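Local structure of tryptophane-5-halogenase (Microbispora sp. ATCC PTA-5024, 5UAO) at residues 127-132 and 440-445; 204-207 and 211-214; 429-434 and 460-465. The protein probably catalyses the FAD-dependent chlorination of a tryptophan to 5-chlorotryptophan in the lanthipeptide NAI-107 during its biosynthesis. One frame throughout, in Å; residues are numbered along the deposited sequence.

Contact 1. Residues 127-132 and 440-445; sequences VGLVGS and PLTGRD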
loop_
_atom_site.group_PDB
_atom_site.type_symbol
_atom_site.label_atom_id
_atom_site.label_comp_id
_atom_site.label_asym_id
_atom_site.label_seq_id
_atom_site.Cartn_x
_atom_site.Cartn_y
_atom_site.Cartn_z
ATOM N N VAL A 127 -17.355 15.053 11.043
ATOM C CA VAL A 127 -17.702 15.884 12.222
ATOM C C VAL A 127 -16.825 15.411 13.349
ATOM O O VAL A 127 -16.205 16.217 14.039
ATOM C CB VAL A 127 -19.196 15.763 12.625
ATOM C CG1 VAL A 127 -19.479 16.399 13.975
ATOM C CG2 VAL A 127 -20.057 16.366 11.542
ATOM N N GLY A 128 -16.757 14.096 13.526
ATOM C CA GLY A 128 -15.726 13.496 14.369
ATOM C C GLY A 128 -16.237 12.326 15.157
ATOM O O GLY A 128 -17.221 12.431 15.894
ATOM N N LEU A 129 -15.542 11.201 15.032
ATOM C CA LEU A 129 -16.018 9.959 15.597
ATOM C C LEU A 129 -15.942 9.943 17.101
ATOM O O LEU A 129 -16.852 9.481 17.760
ATOM C CB LEU A 129 -15.207 8.824 15.006
ATOM C CG LEU A 129 -15.592 7.375 15.006
ATOM C CD1 LEU A 129 -17.092 7.153 14.751
ATOM C CD2 LEU A 129 -14.719 6.704 13.920
ATOM N N VAL A 130 -14.862 10.447 17.647
ATOM C CA VAL A 130 -14.654 10.424 19.075
ATOM C C VAL A 130 -15.643 11.358 19.752
ATOM O O VAL A 130 -16.249 11.018 20.742
ATOM C CB VAL A 130 -13.206 10.787 19.463
ATOM C CG1 VAL A 130 -13.113 10.932 20.986
ATOM C CG2 VAL A 130 -12.240 9.727 18.932
ATOM N N GLY A 131 -15.866 12.509 19.146
ATOM C CA GLY A 131 -16.836 13.468 19.683
ATOM C C GLY A 131 -18.256 12.885 19.604
ATOM O O GLY A 131 -19.055 13.013 20.562
ATOM N N SER A 132 -18.565 12.192 18.511
ATOM C CA SER A 132 -19.931 11.572 18.396
ATOM C C SER A 132 -20.100 10.576 19.545
ATOM O O SER A 132 -21.171 10.549 20.250
ATOM C CB SER A 132 -20.123 10.909 17.005
ATOM O OG SER A 132 -21.382 10.222 16.897
ATOM N N PRO A 440 -10.663 5.188 18.068
ATOM C CA PRO A 440 -10.642 4.584 16.750
ATOM C C PRO A 440 -9.231 4.625 16.170
ATOM O O PRO A 440 -8.447 5.546 16.477
ATOM C CB PRO A 440 -11.508 5.530 15.931
ATOM C CG PRO A 440 -11.333 6.856 16.567
ATOM C CD PRO A 440 -11.069 6.600 18.009
ATOM N N LEU A 441 -8.941 3.686 15.290
ATOM C CA LEU A 441 -7.660 3.640 14.640
ATOM C C LEU A 441 -7.438 4.853 13.834
ATOM O O LEU A 441 -6.296 5.324 13.692
ATOM C CB LEU A 441 -7.582 2.406 13.725
ATOM C CG LEU A 441 -7.539 1.045 14.422
ATOM C CD1 LEU A 441 -7.919 -0.060 13.423
ATOM C CD2 LEU A 441 -6.176 0.831 15.024
ATOM N N THR A 442 -8.499 5.396 13.262
ATOM C CA THR A 442 -8.386 6.662 12.516
ATOM C C THR A 442 -7.991 7.864 13.429
ATOM O O THR A 442 -7.608 8.881 12.890
ATOM C CB THR A 442 -9.692 7.046 11.779
ATOM O OG1 THR A 442 -10.848 6.901 12.643
ATOM C CG2 THR A 442 -9.835 6.153 10.558
ATOM N N GLY A 443 -8.056 7.715 14.759
ATOM C CA GLY A 443 -7.582 8.743 15.694
ATOM C C GLY A 443 -6.147 8.550 16.156
ATOM O O GLY A 443 -5.598 9.404 16.849
ATOM N N ARG A 444 -5.511 7.443 15.753
ATOM C CA ARG A 444 -4.103 7.217 16.117
ATOM C C ARG A 444 -3.178 8.136 15.418
ATOM O O ARG A 444 -3.582 8.886 14.489
ATOM C CB ARG A 444 -3.681 5.792 15.793
ATOM C CG ARG A 444 -4.310 4.876 16.747
ATOM C CD ARG A 444 -3.570 4.833 18.084
ATOM N NE ARG A 444 -4.153 3.653 18.595
ATOM C CZ ARG A 444 -3.578 2.486 18.812
ATOM N NH1 ARG A 444 -4.407 1.510 19.136
ATOM N NH2 ARG A 444 -2.267 2.302 18.809
ATOM N N ASP A 445 -1.905 8.078 15.831
ATOM C CA ASP A 445 -0.881 8.883 15.171
ATOM C C ASP A 445 -0.673 8.409 13.743
ATOM O O ASP A 445 -0.999 7.267 13.381
ATOM C CB ASP A 445 0.457 8.882 15.960
ATOM C CG ASP A 445 1.125 7.531 15.966
ATOM O OD1 ASP A 445 1.384 7.006 14.872
ATOM O OD2 ASP A 445 1.390 6.988 17.058
#

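Contact 2. Residues 204-207 and 211-214; sequences VRLD and HVGG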
loop_
_atom_site.group_PDB
_atom_site.type_symbol
_atom_site.label_atom_id
_atom_site.label_comp_id
_atom_site.label_asym_id
_atom_site.label_seq_id
_atom_site.Cartn_x
_atom_site.Cartn_y
_atom_site.Cartn_z
ATOM N N VAL A 204 -14.790 -25.868 -23.887
ATOM C CA VAL A 204 -13.700 -24.932 -24.045
ATOM C C VAL A 204 -12.533 -25.787 -24.437
ATOM O O VAL A 204 -12.058 -26.596 -23.647
ATOM C CB VAL A 204 -13.453 -24.239 -22.724
ATOM C CG1 VAL A 204 -12.265 -23.304 -22.802
ATOM C CG2 VAL A 204 -14.744 -23.589 -22.271
ATOM N N ARG A 205 -12.076 -25.614 -25.672
ATOM C CA ARG A 205 -11.037 -26.438 -26.189
ATOM C C ARG A 205 -9.693 -25.748 -26.117
ATOM O O ARG A 205 -9.482 -24.715 -26.748
ATOM C CB ARG A 205 -11.370 -26.818 -27.616
ATOM C CG ARG A 205 -10.586 -28.000 -28.113
ATOM C CD ARG A 205 -11.498 -29.203 -28.339
ATOM N NE ARG A 205 -10.661 -30.375 -28.478
ATOM C CZ ARG A 205 -10.804 -31.535 -27.836
ATOM N NH1 ARG A 205 -11.845 -31.781 -27.031
ATOM N NH2 ARG A 205 -9.902 -32.492 -28.048
ATOM N N LEU A 206 -8.773 -26.340 -25.366
ATOM C CA LEU A 206 -7.393 -25.831 -25.238
ATOM C C LEU A 206 -6.610 -26.289 -26.443
ATOM O O LEU A 206 -6.936 -27.303 -27.002
ATOM C CB LEU A 206 -6.747 -26.381 -23.957
ATOM C CG LEU A 206 -7.486 -26.168 -22.618
ATOM C CD1 LEU A 206 -6.618 -26.599 -21.461
ATOM C CD2 LEU A 206 -7.926 -24.719 -22.468
ATOM N N ASP A 207 -5.583 -25.562 -26.845
ATOM C CA ASP A 207 -4.660 -26.053 -27.894
ATOM C C ASP A 207 -3.227 -26.011 -27.414
ATOM O O ASP A 207 -2.309 -26.187 -28.194
ATOM C CB ASP A 207 -4.797 -25.263 -29.184
ATOM C CG ASP A 207 -4.372 -23.822 -29.017
ATOM O OD1 ASP A 207 -4.079 -23.425 -27.861
ATOM O OD2 ASP A 207 -4.360 -23.082 -30.023
ATOM N N HIS A 211 -3.601 -22.087 -22.894
ATOM C CA HIS A 211 -4.026 -21.394 -24.112
ATOM C C HIS A 211 -5.347 -22.033 -24.630
ATOM O O HIS A 211 -5.373 -23.246 -24.931
ATOM C CB HIS A 211 -2.940 -21.449 -25.183
ATOM C CG HIS A 211 -3.268 -20.620 -26.399
ATOM N ND1 HIS A 211 -3.025 -19.265 -26.464
ATOM C CD2 HIS A 211 -3.857 -20.948 -27.576
ATOM C CE1 HIS A 211 -3.458 -18.796 -27.632
ATOM N NE2 HIS A 211 -3.993 -19.795 -28.312
ATOM N N VAL A 212 -6.428 -21.230 -24.687
ATOM C CA VAL A 212 -7.702 -21.662 -25.188
ATOM C C VAL A 212 -7.574 -21.509 -26.680
ATOM O O VAL A 212 -7.255 -20.420 -27.147
ATOM C CB VAL A 212 -8.897 -20.837 -24.607
ATOM C CG1 VAL A 212 -10.204 -21.157 -25.338
ATOM C CG2 VAL A 212 -9.039 -21.118 -23.087
ATOM N N GLY A 213 -7.848 -22.594 -27.425
ATOM C CA GLY A 213 -7.841 -22.566 -28.887
ATOM C C GLY A 213 -9.186 -22.203 -29.479
ATOM O O GLY A 213 -9.258 -21.671 -30.579
ATOM N N GLY A 214 -10.259 -22.497 -28.760
ATOM C CA GLY A 214 -11.565 -22.221 -29.264
ATOM C C GLY A 214 -12.689 -22.686 -28.395
ATOM O O GLY A 214 -12.492 -23.367 -27.420
#

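Contact 3. Residues 429-434 and 460-465; sequences EPLLRL and YGLEGV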
loop_
_atom_site.group_PDB
_atom_site.type_symbol
_atom_site.label_atom_id
_atom_site.label_comp_id
_atom_site.label_asym_id
_atom_site.label_seq_id
_atom_site.Cartn_x
_atom_site.Cartn_y
_atom_site.Cartn_z
ATOM N N GLU A 429 -6.978 -10.073 12.859
ATOM C CA GLU A 429 -6.725 -10.110 14.261
ATOM C C GLU A 429 -5.576 -9.190 14.708
ATOM O O GLU A 429 -5.693 -8.535 15.723
ATOM C CB GLU A 429 -6.492 -11.602 14.569
ATOM C CG GLU A 429 -5.874 -11.990 15.879
ATOM C CD GLU A 429 -6.622 -11.415 17.032
ATOM O OE1 GLU A 429 -7.829 -11.121 16.847
ATOM O OE2 GLU A 429 -5.987 -11.251 18.104
ATOM N N PRO A 430 -4.488 -9.071 13.931
ATOM C CA PRO A 430 -3.445 -8.139 14.406
ATOM C C PRO A 430 -3.944 -6.712 14.430
ATOM O O PRO A 430 -3.651 -5.958 15.327
ATOM C CB PRO A 430 -2.330 -8.304 13.367
ATOM C CG PRO A 430 -2.515 -9.676 12.795
ATOM C CD PRO A 430 -4.017 -9.957 12.840
ATOM N N LEU A 431 -4.768 -6.357 13.453
ATOM C CA LEU A 431 -5.402 -5.029 13.433
ATOM C C LEU A 431 -6.399 -4.852 14.604
ATOM O O LEU A 431 -6.461 -3.776 15.211
ATOM C CB LEU A 431 -6.126 -4.852 12.082
ATOM C CG LEU A 431 -6.776 -3.504 11.847
ATOM C CD1 LEU A 431 -5.724 -2.427 11.927
ATOM C CD2 LEU A 431 -7.445 -3.433 10.484
ATOM N N LEU A 432 -7.140 -5.906 14.948
ATOM C CA LEU A 432 -8.084 -5.835 16.111
ATOM C C LEU A 432 -7.382 -5.576 17.450
ATOM O O LEU A 432 -7.926 -4.853 18.321
ATOM C CB LEU A 432 -8.929 -7.082 16.260
ATOM C CG LEU A 432 -9.844 -7.377 15.055
ATOM C CD1 LEU A 432 -10.570 -8.702 15.206
ATOM C CD2 LEU A 432 -10.843 -6.269 14.759
ATOM N N ARG A 433 -6.174 -6.119 17.585
ATOM C CA ARG A 433 -5.344 -5.920 18.796
ATOM C C ARG A 433 -4.870 -4.518 18.889
ATOM O O ARG A 433 -4.783 -3.957 20.019
ATOM C CB ARG A 433 -4.156 -6.876 18.849
ATOM C CG ARG A 433 -4.570 -8.329 18.954
ATOM C CD ARG A 433 -3.552 -9.208 19.660
ATOM N NE ARG A 433 -3.702 -10.625 19.321
ATOM C CZ ARG A 433 -3.245 -11.216 18.198
ATOM N NH1 ARG A 433 -2.594 -10.527 17.240
ATOM N NH2 ARG A 433 -3.454 -12.524 18.014
ATOM N N LEU A 434 -4.584 -3.890 17.740
ATOM C CA LEU A 434 -4.246 -2.470 17.710
ATOM C C LEU A 434 -5.435 -1.591 18.146
ATOM O O LEU A 434 -5.316 -0.685 19.019
ATOM C CB LEU A 434 -3.839 -2.064 16.321
ATOM C CG LEU A 434 -2.479 -2.499 15.729
ATOM C CD1 LEU A 434 -2.221 -1.805 14.375
ATOM C CD2 LEU A 434 -1.311 -2.217 16.664
ATOM N N TYR A 460 -12.735 0.726 1.490
ATOM C CA TYR A 460 -13.536 0.889 2.725
ATOM C C TYR A 460 -12.687 1.534 3.829
ATOM O O TYR A 460 -13.201 2.301 4.645
ATOM C CB TYR A 460 -14.108 -0.496 3.159
ATOM C CG TYR A 460 -15.024 -1.093 2.125
ATOM C CD1 TYR A 460 -16.382 -0.774 2.080
ATOM C CD2 TYR A 460 -14.526 -1.987 1.155
ATOM C CE1 TYR A 460 -17.214 -1.291 1.060
ATOM C CE2 TYR A 460 -15.328 -2.508 0.172
ATOM C CZ TYR A 460 -16.668 -2.133 0.099
ATOM O OH TYR A 460 -17.454 -2.711 -0.864
ATOM N N GLY A 461 -11.418 1.127 3.902
ATOM C CA GLY A 461 -10.394 1.826 4.678
ATOM C C GLY A 461 -10.524 1.584 6.160
ATOM O O GLY A 461 -11.416 0.838 6.626
ATOM N N LEU A 462 -9.623 2.212 6.908
ATOM C CA LEU A 462 -9.626 2.144 8.331
ATOM C C LEU A 462 -10.910 2.703 8.892
ATOM O O LEU A 462 -11.383 2.219 9.927
ATOM C CB LEU A 462 -8.490 2.963 8.941
ATOM C CG LEU A 462 -7.150 2.311 8.890
ATOM C CD1 LEU A 462 -6.188 3.295 9.507
ATOM C CD2 LEU A 462 -7.177 0.968 9.633
ATOM N N GLU A 463 -11.454 3.730 8.241
ATOM C CA GLU A 463 -12.719 4.335 8.694
ATOM C C GLU A 463 -13.861 3.301 8.689
ATOM O O GLU A 463 -14.703 3.276 9.564
ATOM C CB GLU A 463 -13.065 5.648 7.904
ATOM C CG GLU A 463 -13.280 5.566 6.397
ATOM C CD GLU A 463 -11.983 5.534 5.538
ATOM O OE1 GLU A 463 -10.884 5.399 6.109
ATOM O OE2 GLU A 463 -12.058 5.619 4.274
ATOM N N GLY A 464 -13.874 2.406 7.717
ATOM C CA GLY A 464 -14.908 1.411 7.662
ATOM C C GLY A 464 -14.747 0.396 8.779
ATOM O O GLY A 464 -15.725 -0.024 9.421
ATOM N N VAL A 465 -13.513 -0.003 9.013
ATOM C CA VAL A 465 -13.209 -0.946 10.134
ATOM C C VAL A 465 -13.593 -0.309 11.480
ATOM O O VAL A 465 -14.285 -0.938 12.302
ATOM C CB VAL A 465 -11.723 -1.354 10.155
ATOM C CG1 VAL A 465 -11.417 -2.255 11.366
ATOM C CG2 VAL A 465 -11.383 -2.103 8.844
#

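Contact 1. Residues 127-132 and 440-445
Val130 and Pro440 lie closest in the backbone here, with their CA atoms 7.5 Å apart, so the two segments meet through side chains. This is a helix start packed against a tight 3-10 turn. Helix 129-136 begins after Gly128, its N-cap. The turn 441-443 lies in the loop between helix 429-437 and helix 446-453, just after the cis peptide bond that precedes Pro440. It is closed by two backbone bonds, Gly443 N to Pro440 O at 2.8 Å and Arg444 N to Leu441 O at 3.1 Å.

Pro440 is the centre of the contact. Its ring meets Leu129 through CB and Val130 through CG and CD. Leu129 runs past it in the opposite direction, and its CD2 touches Pro440 CB at 4.0 Å. That methyl also comes 4.1 Å from Thr442 OG1, where the two side chains cross at about a right angle. The hydroxyl has its polar partner outside the two segments: OG1 is hydrogen-bonded to Asp466 OD2 of helix 461-471. Leu441 N bonds to Asp466 OD1, so Asp466 holds the start of the turn at two points.

Leu129 also packs on Leu470 of helix 461-471 and on Trp122. The contact thus ties helix 129-136 to the C-terminal helical part of the enzyme.

Val130 crosses the proline ring at about a right angle. Its CG1 is anti to the backbone N (chi1 172°), which leaves CG2 to make the touch. CG2 is 3.8 Å from Pro440 CG and only 3.5 Å from Pro440 CD, a tight carbon pair.

Contact 2. Residues 204-207 and 211-214
Arg205 faces both Gly213 and Gly214 across an antiparallel hairpin, which makes a classic beta bulge. The hairpin is built from strands 195-208 and 211-217, near one end of the mixed sheet of the FAD-binding part. The short strand axes approach to 4.0 Å at 117°, far from straight antiparallel, as fits a bulged pair.

Arg205 N donates to Gly214 O at 2.9 Å. Arg205 O then accepts two bonds, from Gly213 N at 2.8 Å and from Gly214 N at 3.1 Å. Both donors lie in the carbonyl plane. Past the bulge the register is shifted by one residue, and Leu206 pairs with Val212 as a non-hydrogen-bonded pair. Asp207 N returns to His211 O at 3.0 Å, with the donor tilted 24° from the carbonyl plane.

The apolar side chains gather round Val212. Its CG2 is 3.8 Å from Leu206 CD2 and 3.9 Å from Val204 CG1. Both neighbours cross it obliquely. Val204 also packs on Leu237 and Ala242 of helix 237-242, and its side chain is about 7 Å from the bound FAD. Leu206 rests on Leu243.

The Arg205 side chain bends at chi2 (112°), and its end leads away from strand 211-217. Its NH1 makes a salt bridge to Glu203. The placing of the His211 ring against Asp207 is doubtful.

The chemistry is thus mainly that of the backbone. One carbonyl takes two amides, so the extra residue of the bulge is accommodated while both glycine N-H groups keep an acceptor.

Contact 3. Residues 429-434 and 460-465
Leu431 of helix 429-437 packs on Leu462 and Val465 of helix 461-471, a helix-helix contact made by aliphatic branches; the flat groups stand outside it. The Arg433 guanidinium has the Glu429 carboxylate carbon over one face, offset toward the rim. A salt bridge joins the two within helix 429-437, but the whole placing of this carboxylate against the guanidinium is less certain. Arg433 NH1 also makes a salt bridge to Asp384 of the second subunit. The Tyr460 ring meets that of Phe400, and its hydroxyl bonds to Glu355 O.

This is buried, apolar helix-helix packing in the C-terminal helical part of the halogenase. From helix 429-437, Leu431 alone among residues 429-434 has atoms within 4.5 Å of segment 460-465. Its CG is anti to the backbone N (chi1 -177°), which extends the branch toward the second helix, and its two methyls meet different residues. Ala452 of helix 446-453 touches both Leu431 and Leu462, so a third helix joins this packing. CD1 of Leu431 lies 4.3 Å from Leu462 CD2. Leu431 CD2 lies 4.2 Å from Val465 CG1.

Contacts 1 and 3 are neighbours, with centres about 13 Å apart, while contact 2 lies about 54 Å from the centre of contact 1, on the other side of the chain's centre. Leu441 of contact 1 packs on Leu431 of contact 3, and Thr442 on Leu462. Helices 429-437 and 461-471 therefore bear on both. Contact 3 is buried throughout, and contact 1 only partly. Both rest on methyl and ring carbons between segments that are not neighbours in sequence, widely separated in contact 1 and less so in contact 3. Contact 2 joins adjacent strands near the surface, with several exposed residues, and relies on backbone hydrogen bonds instead.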